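Local structure of putative extracellular solute-binding protein (4P56) at residues A[98-104]-A[129-135]; A[210-215]-A[278-284]; A[223-229]-A[289-295]. The protein probably serves as the periplasmic solute-binding component of a TRAP transporter and binds mandelate in the cleft of its fold. One frame throughout, in Å; residues are numbered along the deposited sequence.

Interaction 1. Residues A[98-104]-A[129-135]; sequences RFQLTKF and LLKADEH
Phe99 lays the CE1 corner of its ring over the centre of the His135 imidazole, 3.4 Å above that plane, with the two rings inclined by 46°. His135 NE2, the ring atom nearest Phe99 CE1, is hydrogen-bonded to His92 NE2, which limits how the imidazole can turn. The preceding residue, Glu134, carries the polar half of the contact. Its chain is extended beyond CG and delivers the carboxylate to the first turn of the 3-10 segment 100-104, where OE2 accepts from Leu101 N at 2.9 Å, on its syn side and at a fairly straight 160°. A water donates to Glu134 OE2 at 2.7 Å and accepts from Gln100 N at 3.1 Å, so two consecutive amides answer to one oxygen. Glu134 OE1 is held by Tyr125 OH, and the start of the 3-10 turn probably favours the negative charge. Apolar groups close the rest: Leu101 CD1 presses on Ala132 CB at a tight 3.4 Å, while Leu129 CD1 meets Phe104 CE1 at 3.4 Å, the two side chains arriving from opposite directions. The segments flank helix 114-129, which supplies Tyr125; helix 310-320 borders the same region, its Trp314 donating to Leu101 O, and Phe332 of helix 325-340 meets the Phe104 ring edge-to-face.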
loop_
_atom_site.group_PDB
_atom_site.type_symbol
_atom_site.label_atom_id
_atom_site.label_comp_id
_atom_site.label_asym_id
_atom_site.label_seq_id
_atom_site.Cartn_x
_atom_site.Cartn_y
_atom_site.Cartn_z
ATOM N N ARG A 98 -1.209 6.718 13.270
ATOM C CA ARG A 98 -0.145 5.873 13.821
ATOM C C ARG A 98 1.113 5.678 12.981
ATOM O O ARG A 98 2.190 5.269 13.485
ATOM C CB ARG A 98 -0.747 4.509 14.154
ATOM C CG ARG A 98 -1.708 4.655 15.325
ATOM C CD ARG A 98 -1.829 3.382 16.132
ATOM N NE ARG A 98 -2.930 3.466 17.091
ATOM C CZ ARG A 98 -2.828 3.869 18.360
ATOM N NH1 ARG A 98 -1.669 4.266 18.885
ATOM N NH2 ARG A 98 -3.910 3.877 19.112
ATOM N N PHE A 99 0.950 5.959 11.705
ATOM C CA PHE A 99 1.981 5.755 10.695
ATOM C C PHE A 99 2.105 7.023 9.859
ATOM O O PHE A 99 2.273 6.982 8.633
ATOM C CB PHE A 99 1.670 4.539 9.831
ATOM C CG PHE A 99 1.714 3.260 10.598
ATOM C CD1 PHE A 99 2.935 2.741 11.055
ATOM C CD2 PHE A 99 0.545 2.584 10.915
ATOM C CE1 PHE A 99 2.979 1.558 11.814
ATOM C CE2 PHE A 99 0.583 1.411 11.703
ATOM C CZ PHE A 99 1.805 0.897 12.143
ATOM N N GLN A 100 2.070 8.158 10.541
ATOM C CA GLN A 100 2.183 9.440 9.864
ATOM C C GLN A 100 3.482 9.566 9.097
ATOM O O GLN A 100 3.523 10.240 8.054
ATOM C CB GLN A 100 2.113 10.609 10.854
ATOM C CG GLN A 100 0.927 10.595 11.772
ATOM C CD GLN A 100 1.012 11.697 12.841
ATOM O OE1 GLN A 100 1.414 12.839 12.553
ATOM N NE2 GLN A 100 0.649 11.351 14.080
ATOM N N LEU A 101 4.548 8.933 9.589
ATOM C CA LEU A 101 5.838 9.056 8.931
ATOM C C LEU A 101 5.897 8.341 7.566
ATOM O O LEU A 101 6.800 8.600 6.803
ATOM C CB LEU A 101 7.004 8.545 9.815
ATOM C CG LEU A 101 7.214 9.326 11.121
ATOM C CD1 LEU A 101 8.393 8.790 11.939
ATOM C CD2 LEU A 101 7.434 10.785 10.786
ATOM N N THR A 102 4.981 7.431 7.274
ATOM C CA THR A 102 5.022 6.747 5.974
ATOM C C THR A 102 4.523 7.607 4.810
ATOM O O THR A 102 4.694 7.237 3.657
ATOM C CB THR A 102 4.207 5.436 5.984
ATOM O OG1 THR A 102 2.817 5.741 6.148
ATOM C CG2 THR A 102 4.699 4.517 7.095
ATOM N N LYS A 103 3.906 8.735 5.113
ATOM C CA LYS A 103 3.204 9.502 4.100
ATOM C C LYS A 103 4.121 10.164 3.044
ATOM O O LYS A 103 3.649 10.526 1.982
ATOM C CB LYS A 103 2.281 10.519 4.758
ATOM C CG LYS A 103 1.003 9.863 5.340
ATOM C CD LYS A 103 0.017 10.885 5.907
ATOM C CE LYS A 103 -1.258 10.182 6.418
ATOM N NZ LYS A 103 -2.321 11.162 6.837
ATOM N N PHE A 104 5.415 10.313 3.328
ATOM C CA PHE A 104 6.356 10.865 2.333
ATOM C C PHE A 104 6.353 10.019 1.063
ATOM O O PHE A 104 6.631 10.527 -0.026
ATOM C CB PHE A 104 7.781 10.897 2.892
ATOM C CG PHE A 104 8.401 9.540 3.013
ATOM C CD1 PHE A 104 8.201 8.776 4.148
ATOM C CD2 PHE A 104 9.152 9.008 1.985
ATOM C CE1 PHE A 104 8.736 7.533 4.277
ATOM C CE2 PHE A 104 9.717 7.723 2.103
ATOM C CZ PHE A 104 9.492 6.973 3.241
ATOM N N LEU A 129 13.931 6.491 9.561
ATOM C CA LEU A 129 12.672 6.581 10.294
ATOM C C LEU A 129 12.446 5.478 11.335
ATOM O O LEU A 129 11.533 5.580 12.155
ATOM C CB LEU A 129 11.491 6.562 9.301
ATOM C CG LEU A 129 11.556 7.653 8.221
ATOM C CD1 LEU A 129 10.399 7.562 7.238
ATOM C CD2 LEU A 129 11.539 8.992 8.884
ATOM N N LEU A 130 13.279 4.450 11.322
ATOM C CA LEU A 130 13.076 3.311 12.213
ATOM C C LEU A 130 13.092 3.721 13.685
ATOM O O LEU A 130 12.361 3.141 14.495
ATOM C CB LEU A 130 14.149 2.242 11.996
ATOM C CG LEU A 130 14.115 1.437 10.689
ATOM C CD1 LEU A 130 15.211 0.434 10.734
ATOM C CD2 LEU A 130 12.790 0.729 10.466
ATOM N N LYS A 131 13.955 4.680 14.044
ATOM C CA LYS A 131 14.107 5.098 15.435
ATOM C C LYS A 131 12.867 5.713 16.081
ATOM O O LYS A 131 12.764 5.739 17.305
ATOM C CB LYS A 131 15.315 6.043 15.604
ATOM C CG LYS A 131 15.238 7.334 14.800
ATOM C CD LYS A 131 16.514 8.149 14.990
ATOM C CE LYS A 131 16.323 9.603 14.628
ATOM N NZ LYS A 131 17.590 10.376 14.858
ATOM N N ALA A 132 11.922 6.155 15.259
ATOM C CA ALA A 132 10.670 6.739 15.744
ATOM C C ALA A 132 9.674 5.708 16.340
ATOM O O ALA A 132 8.679 6.090 16.986
ATOM C CB ALA A 132 10.023 7.486 14.614
ATOM N N ASP A 133 9.919 4.426 16.075
ATOM C CA ASP A 133 9.212 3.303 16.716
ATOM C C ASP A 133 7.718 3.260 16.364
ATOM O O ASP A 133 6.897 2.856 17.189
ATOM C CB ASP A 133 9.384 3.391 18.252
ATOM C CG ASP A 133 9.173 2.074 18.962
ATOM O OD1 ASP A 133 9.323 1.004 18.311
ATOM O OD2 ASP A 133 8.894 2.132 20.201
ATOM N N GLU A 134 7.356 3.625 15.138
ATOM C CA GLU A 134 5.944 3.552 14.746
ATOM C C GLU A 134 5.381 2.127 14.817
ATOM O O GLU A 134 4.177 1.968 15.039
ATOM C CB GLU A 134 5.744 4.086 13.342
ATOM C CG GLU A 134 6.008 5.563 13.186
ATOM C CD GLU A 134 5.563 6.080 11.857
ATOM O OE1 GLU A 134 5.811 5.401 10.803
ATOM O OE2 GLU A 134 4.917 7.171 11.867
ATOM N N HIS A 135 6.224 1.109 14.601
ATOM C CA HIS A 135 5.777 -0.300 14.598
ATOM C C HIS A 135 6.032 -0.959 15.960
ATOM O O HIS A 135 6.453 -2.111 16.039
ATOM C CB HIS A 135 6.490 -1.092 13.475
ATOM C CG HIS A 135 6.147 -0.609 12.103
ATOM N ND1 HIS A 135 6.657 0.553 11.570
ATOM C CD2 HIS A 135 5.301 -1.115 11.189
ATOM C CE1 HIS A 135 6.123 0.747 10.371
ATOM N NE2 HIS A 135 5.293 -0.245 10.131
HETATM O O HOH W 1 3.127 8.432 13.424
#

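Interaction 2. Residues A[210-215]-A[278-284]; sequences PAESLV and DAAARKV
Asp278 reaches from its helix to the first turn of helix 211-216 and uses both carboxylate oxygens there. OD1 accepts from Glu212 N at 2.9 Å with a bent N-H...O angle of 146°, the donor approaching on the anti side and well out of the carboxylate plane. OD2 accepts a hydrogen bond from a water at 2.8 Å, and the same water accepts from Ala211 N at 3.0 Å. Two successive amides at the start of a helix are thereby satisfied by one acid, directly and through water.

Glu212 has a less usual shape. Its CG sits between the backbone N and the carbonyl carbon (chi1 72°), and a second bend, about CB-CG, carries the carboxylate away from Asp278. There Ser213 OG donates to Glu212 OE1 at 2.7 Å from above the carboxylate plane; His39 also binds OE1, and Ser216 binds OE2. Ser213 and His39 both line the mandelate pocket, so Glu212 stands as a second-shell residue between them.

Further along, the packing is apolar. Ala281 CB rests against Ala211 O at 3.6 Å, Leu214 CD2 crosses to Val284 CG1 at 3.7 Å, and Val215 CG2 touches both Ala281 CB and Val284 CG2. The axes of the short helical segments come within 7.7 Å at 60°, an approach consistent with the small Ala211 and Ala281 at the crossing. Helix 211-216 directly follows strand 206-210 and packs on both helix 263-285 and strand 149-153, where Ile150 touches Ala211 and Phe152 touches Leu214.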
loop_
_atom_site.group_PDB
_atom_site.type_symbol
_atom_site.label_atom_id
_atom_site.label_comp_id
_atom_site.label_asym_id
_atom_site.label_seq_id
_atom_site.Cartn_x
_atom_site.Cartn_y
_atom_site.Cartn_z
ATOM N N PRO A 210 -5.368 1.029 -6.884
ATOM C CA PRO A 210 -4.467 0.858 -8.020
ATOM C C PRO A 210 -5.158 0.003 -9.084
ATOM O O PRO A 210 -6.231 -0.541 -8.831
ATOM C CB PRO A 210 -3.284 0.114 -7.420
ATOM C CG PRO A 210 -3.924 -0.766 -6.381
ATOM C CD PRO A 210 -5.082 0.050 -5.817
ATOM N N ALA A 211 -4.583 -0.066 -10.272
ATOM C CA ALA A 211 -5.234 -0.735 -11.383
ATOM C C ALA A 211 -5.656 -2.182 -11.085
ATOM O O ALA A 211 -6.732 -2.591 -11.446
ATOM C CB ALA A 211 -4.341 -0.704 -12.575
ATOM N N GLU A 212 -4.782 -2.961 -10.454
ATOM C CA GLU A 212 -5.011 -4.397 -10.307
ATOM C C GLU A 212 -6.296 -4.691 -9.533
ATOM O O GLU A 212 -6.979 -5.689 -9.780
ATOM C CB GLU A 212 -3.803 -5.083 -9.627
ATOM C CG GLU A 212 -3.631 -4.801 -8.117
ATOM C CD GLU A 212 -4.588 -5.656 -7.243
ATOM O OE1 GLU A 212 -4.965 -5.194 -6.150
ATOM O OE2 GLU A 212 -4.984 -6.746 -7.685
ATOM N N SER A 213 -6.620 -3.785 -8.621
ATOM C CA SER A 213 -7.701 -3.965 -7.690
ATOM C C SER A 213 -9.050 -3.928 -8.393
ATOM O O SER A 213 -9.972 -4.609 -7.964
ATOM C CB SER A 213 -7.641 -2.865 -6.626
ATOM O OG SER A 213 -6.361 -2.851 -5.998
ATOM N N LEU A 214 -9.145 -3.169 -9.480
ATOM C CA LEU A 214 -10.348 -3.183 -10.309
ATOM C C LEU A 214 -10.751 -4.620 -10.628
ATOM O O LEU A 214 -11.938 -4.969 -10.663
ATOM C CB LEU A 214 -10.087 -2.409 -11.611
ATOM C CG LEU A 214 -11.206 -2.412 -12.644
ATOM C CD1 LEU A 214 -12.313 -1.480 -12.203
ATOM C CD2 LEU A 214 -10.681 -2.007 -14.027
ATOM N N VAL A 215 -9.750 -5.453 -10.893
ATOM C CA VAL A 215 -10.010 -6.808 -11.346
ATOM C C VAL A 215 -10.044 -7.775 -10.170
ATOM O O VAL A 215 -10.933 -8.635 -10.100
ATOM C CB VAL A 215 -8.962 -7.263 -12.381
ATOM C CG1 VAL A 215 -9.209 -8.690 -12.822
ATOM C CG2 VAL A 215 -8.995 -6.357 -13.562
ATOM N N ASP A 278 -0.923 -4.945 -12.005
ATOM C CA ASP A 278 -1.354 -3.681 -12.594
ATOM C C ASP A 278 -1.305 -3.750 -14.138
ATOM O O ASP A 278 -2.225 -3.293 -14.821
ATOM C CB ASP A 278 -0.461 -2.538 -12.091
ATOM C CG ASP A 278 -0.940 -1.944 -10.769
ATOM O OD1 ASP A 278 -1.907 -2.461 -10.149
ATOM O OD2 ASP A 278 -0.316 -0.939 -10.364
ATOM N N ALA A 279 -0.243 -4.324 -14.683
ATOM C CA ALA A 279 -0.070 -4.340 -16.125
ATOM C C ALA A 279 -1.106 -5.273 -16.755
ATOM O O ALA A 279 -1.695 -4.959 -17.797
ATOM C CB ALA A 279 1.343 -4.781 -16.470
ATOM N N ALA A 280 -1.355 -6.408 -16.116
ATOM C CA ALA A 280 -2.393 -7.342 -16.595
ATOM C C ALA A 280 -3.776 -6.683 -16.640
ATOM O O ALA A 280 -4.589 -6.943 -17.544
ATOM C CB ALA A 280 -2.432 -8.589 -15.693
ATOM N N ALA A 281 -4.039 -5.827 -15.663
ATOM C CA ALA A 281 -5.352 -5.186 -15.530
ATOM C C ALA A 281 -5.639 -4.165 -16.616
ATOM O O ALA A 281 -6.782 -3.764 -16.794
ATOM C CB ALA A 281 -5.470 -4.517 -14.173
ATOM N N ARG A 282 -4.607 -3.715 -17.315
ATOM C CA ARG A 282 -4.803 -2.772 -18.386
ATOM C C ARG A 282 -5.652 -3.360 -19.516
ATOM O O ARG A 282 -6.313 -2.623 -20.221
ATOM C CB ARG A 282 -3.473 -2.263 -18.918
ATOM C CG ARG A 282 -2.692 -1.459 -17.883
ATOM C CD ARG A 282 -1.846 -0.379 -18.547
ATOM N NE ARG A 282 -2.660 0.702 -19.110
ATOM C CZ ARG A 282 -3.176 1.709 -18.400
ATOM N NH1 ARG A 282 -3.001 1.769 -17.094
ATOM N NH2 ARG A 282 -3.892 2.655 -19.007
ATOM N N LYS A 283 -5.678 -4.671 -19.687
ATOM C CA LYS A 283 -6.542 -5.199 -20.748
ATOM C C LYS A 283 -7.986 -4.800 -20.441
ATOM O O LYS A 283 -8.764 -4.505 -21.347
ATOM C CB LYS A 283 -6.436 -6.711 -20.895
ATOM C CG LYS A 283 -7.275 -7.248 -22.068
ATOM C CD LYS A 283 -6.998 -6.486 -23.377
ATOM C CE LYS A 283 -7.480 -7.248 -24.634
ATOM N NZ LYS A 283 -8.964 -7.389 -24.727
ATOM N N VAL A 284 -8.349 -4.788 -19.161
ATOM C CA VAL A 284 -9.678 -4.339 -18.783
ATOM C C VAL A 284 -9.795 -2.813 -18.840
ATOM O O VAL A 284 -10.778 -2.288 -19.366
ATOM C CB VAL A 284 -10.055 -4.802 -17.352
ATOM C CG1 VAL A 284 -11.387 -4.187 -16.921
ATOM C CG2 VAL A 284 -10.135 -6.304 -17.293
HETATM O O HOH W 2 -1.937 1.278 -10.729
#

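Interaction 3. Residues A[223-229]-A[289-295]; sequences IRHATEF and EIELVKA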
loop_
_atom_site.group_PDB
_atom_site.type_symbol
_atom_site.label_atom_id
_atom_site.label_comp_id
_atom_site.label_asym_id
_atom_site.label_seq_id
_atom_site.Cartn_x
_atom_site.Cartn_y
_atom_site.Cartn_z
ATOM N N ILE A 223 -17.785 -0.576 -12.099
ATOM C CA ILE A 223 -17.030 0.629 -12.421
ATOM C C ILE A 223 -17.073 0.878 -13.937
ATOM O O ILE A 223 -16.739 -0.004 -14.717
ATOM C CB ILE A 223 -15.564 0.490 -11.968
ATOM C CG1 ILE A 223 -15.461 0.388 -10.441
ATOM C CG2 ILE A 223 -14.702 1.641 -12.481
ATOM C CD1 ILE A 223 -15.957 1.607 -9.668
ATOM N N ARG A 224 -17.494 2.075 -14.341
ATOM C CA ARG A 224 -17.497 2.455 -15.754
ATOM C C ARG A 224 -16.576 3.633 -16.101
ATOM O O ARG A 224 -16.532 4.062 -17.252
ATOM C CB ARG A 224 -18.916 2.821 -16.225
ATOM C CG ARG A 224 -19.973 1.781 -15.913
ATOM C CD ARG A 224 -19.693 0.449 -16.591
ATOM N NE ARG A 224 -19.467 0.594 -18.025
ATOM C CZ ARG A 224 -20.391 0.453 -18.981
ATOM N NH1 ARG A 224 -21.658 0.146 -18.694
ATOM N NH2 ARG A 224 -20.034 0.612 -20.250
ATOM N N HIS A 225 -15.863 4.163 -15.110
ATOM C CA HIS A 225 -15.073 5.375 -15.311
ATOM C C HIS A 225 -13.790 5.291 -14.516
ATOM O O HIS A 225 -13.778 4.787 -13.392
ATOM C CB HIS A 225 -15.868 6.598 -14.865
ATOM C CG HIS A 225 -17.167 6.775 -15.598
ATOM N ND1 HIS A 225 -17.276 7.483 -16.776
ATOM C CD2 HIS A 225 -18.417 6.342 -15.305
ATOM C CE1 HIS A 225 -18.533 7.467 -17.184
ATOM N NE2 HIS A 225 -19.244 6.769 -16.318
ATOM N N ALA A 226 -12.701 5.744 -15.115
ATOM C CA ALA A 226 -11.416 5.780 -14.422
ATOM C C ALA A 226 -10.615 6.978 -14.901
ATOM O O ALA A 226 -10.531 7.223 -16.115
ATOM C CB ALA A 226 -10.615 4.492 -14.697
ATOM N N THR A 227 -9.984 7.680 -13.962
ATOM C CA THR A 227 -9.069 8.774 -14.297
ATOM C C THR A 227 -7.715 8.485 -13.712
ATOM O O THR A 227 -7.577 8.270 -12.518
ATOM C CB THR A 227 -9.585 10.128 -13.793
ATOM O OG1 THR A 227 -10.845 10.387 -14.434
ATOM C CG2 THR A 227 -8.580 11.253 -14.138
ATOM N N GLU A 228 -6.723 8.431 -14.583
ATOM C CA GLU A 228 -5.365 8.137 -14.182
ATOM C C GLU A 228 -4.594 9.430 -14.125
ATOM O O GLU A 228 -4.913 10.384 -14.825
ATOM C CB GLU A 228 -4.700 7.205 -15.182
ATOM C CG GLU A 228 -5.343 5.840 -15.295
ATOM C CD GLU A 228 -4.552 4.973 -16.229
ATOM O OE1 GLU A 228 -4.866 4.978 -17.430
ATOM O OE2 GLU A 228 -3.567 4.336 -15.778
ATOM N N PHE A 229 -3.561 9.435 -13.291
ATOM C CA PHE A 229 -2.756 10.613 -13.041
ATOM C C PHE A 229 -1.289 10.215 -13.145
ATOM O O PHE A 229 -0.897 9.167 -12.632
ATOM C CB PHE A 229 -3.004 11.082 -11.612
ATOM C CG PHE A 229 -4.360 11.689 -11.386
ATOM C CD1 PHE A 229 -5.462 10.890 -11.146
ATOM C CD2 PHE A 229 -4.521 13.064 -11.396
ATOM C CE1 PHE A 229 -6.692 11.444 -10.928
ATOM C CE2 PHE A 229 -5.748 13.618 -11.188
ATOM C CZ PHE A 229 -6.839 12.801 -10.939
ATOM N N GLU A 289 -15.134 -0.711 -22.197
ATOM C CA GLU A 289 -16.348 -0.642 -21.397
ATOM C C GLU A 289 -16.199 0.405 -20.289
ATOM O O GLU A 289 -17.171 0.969 -19.801
ATOM C CB GLU A 289 -16.712 -2.032 -20.869
ATOM C CG GLU A 289 -16.511 -3.116 -21.968
ATOM C CD GLU A 289 -17.550 -4.225 -21.970
ATOM O OE1 GLU A 289 -18.547 -4.134 -21.222
ATOM O OE2 GLU A 289 -17.371 -5.196 -22.742
ATOM N N ILE A 290 -14.961 0.688 -19.927
ATOM C CA ILE A 290 -14.660 1.769 -19.013
ATOM C C ILE A 290 -14.298 2.988 -19.820
ATOM O O ILE A 290 -13.557 2.871 -20.789
ATOM C CB ILE A 290 -13.461 1.398 -18.147
ATOM C CG1 ILE A 290 -13.854 0.272 -17.197
ATOM C CG2 ILE A 290 -12.975 2.593 -17.345
ATOM C CD1 ILE A 290 -12.651 -0.347 -16.481
ATOM N N GLU A 291 -14.831 4.149 -19.443
ATOM C CA GLU A 291 -14.384 5.403 -20.047
ATOM C C GLU A 291 -13.116 5.856 -19.352
ATOM O O GLU A 291 -13.121 6.308 -18.203
ATOM C CB GLU A 291 -15.435 6.504 -19.964
ATOM C CG GLU A 291 -14.977 7.787 -20.656
ATOM C CD GLU A 291 -15.940 8.953 -20.505
ATOM O OE1 GLU A 291 -17.004 8.788 -19.863
ATOM O OE2 GLU A 291 -15.634 10.038 -21.053
ATOM N N LEU A 292 -12.007 5.754 -20.070
ATOM C CA LEU A 292 -10.702 5.945 -19.473
ATOM C C LEU A 292 -10.181 7.364 -19.728
ATOM O O LEU A 292 -10.044 7.789 -20.873
ATOM C CB LEU A 292 -9.753 4.924 -20.078
ATOM C CG LEU A 292 -8.332 4.934 -19.519
ATOM C CD1 LEU A 292 -8.318 4.664 -18.012
ATOM C CD2 LEU A 292 -7.462 3.895 -20.251
ATOM N N VAL A 293 -9.877 8.089 -18.659
ATOM C CA VAL A 293 -9.422 9.471 -18.774
ATOM C C VAL A 293 -7.976 9.575 -18.315
ATOM O O VAL A 293 -7.579 8.917 -17.347
ATOM C CB VAL A 293 -10.318 10.405 -17.921
ATOM C CG1 VAL A 293 -9.817 11.844 -17.949
ATOM C CG2 VAL A 293 -11.738 10.339 -18.409
ATOM N N LYS A 294 -7.181 10.364 -19.035
ATOM C CA LYS A 294 -5.878 10.793 -18.531
ATOM C C LYS A 294 -6.064 12.201 -17.997
ATOM O O LYS A 294 -6.458 13.099 -18.732
ATOM C CB LYS A 294 -4.811 10.785 -19.618
ATOM C CG LYS A 294 -3.429 11.241 -19.124
ATOM C CD LYS A 294 -2.343 10.920 -20.160
ATOM C CE LYS A 294 -0.941 11.336 -19.718
ATOM N NZ LYS A 294 -0.655 12.791 -19.911
ATOM N N ALA A 295 -5.774 12.399 -16.717
ATOM C CA ALA A 295 -5.952 13.707 -16.100
ATOM C C ALA A 295 -5.269 14.757 -16.953
ATOM O O ALA A 295 -4.098 14.618 -17.271
ATOM C CB ALA A 295 -5.353 13.716 -14.689
HETATM O O HOH W 3 -18.377 4.157 -19.740
HETATM O O HOH W 4 -14.583 8.590 -17.268
HETATM O O HOH W 5 -5.718 7.045 -18.614
#
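A parallel pair of strands at one margin of the six-stranded mixed sheet, 225-228 beside the outermost strand 291-294, illustrates how a sheet edge is held by both backbone and side chains. The strands run 17° apart. Glu291 N donates to Arg224 O at 2.8 Å, and Ala226 then donates to Glu291 O and accepts from Val293 N, a pattern that Glu228 repeats between Val293 and Ala295.

Before the ladder begins, Arg224 bends its chain at both chi2 and chi3, curling the guanidinium round so that NE and NH2 grip Glu289 O side-on, each at 2.9 Å. The carbonyl oxygen lies in the guanidinium plane, at its edge. A water also donates to Arg224 O.

On one face, His225 and Glu291 are neighbours: Glu291 OE1 lies at the edge of the imidazole, and a second water joins His225 ND1 to Glu291 O, which it reaches at 2.9 Å. Along the same face Thr227 and Val293 lie side by side, OG1 of Thr227 3.5 Å from CB of Val293, while the hydroxyl is hydrogen-bonded to Val158 O. On the other face, Ala226 CB touches Ile290 CG2 and Leu292 CD1, both at 4.0 Å, and Leu292 CD1 comes alongside the Glu228 carboxylate, 3.5 Å from OE1, while OE2 is held by Arg282 in a salt bridge. Beyond the strands, Ala295 CB makes a CH-pi contact over the face of the Phe229 ring, 3.8 Å from its centroid.

On its other side strand 225-228 pairs antiparallel with strand 149-153, where Arg224 and His225 form a classic beta bulge opposite Thr153. Helix 297-307 covers Thr227, Phe229 and Ala295, while Leu214 of helix 211-216 packs on Ile223 and Ile290.

From the N terminus, interaction 1 comes first: it closes the chain around helix 114-129, joining the loop before that helix to the loop after it, and is complete before the others open. Interactions 2 and 3 cross, since the order is 210-215, 223-229, 278-284, 289-295: a helix and its following strand meet a later helix and its following strand. Their centres lie 12 Å apart, and they touch by a salt bridge and by apolar packing between helix and strand. Together they tie two helices to the margin of the mixed sheet, whereas interaction 1 lies on the opposite side of the chain's centre, about 15 Å from either at nearest atoms.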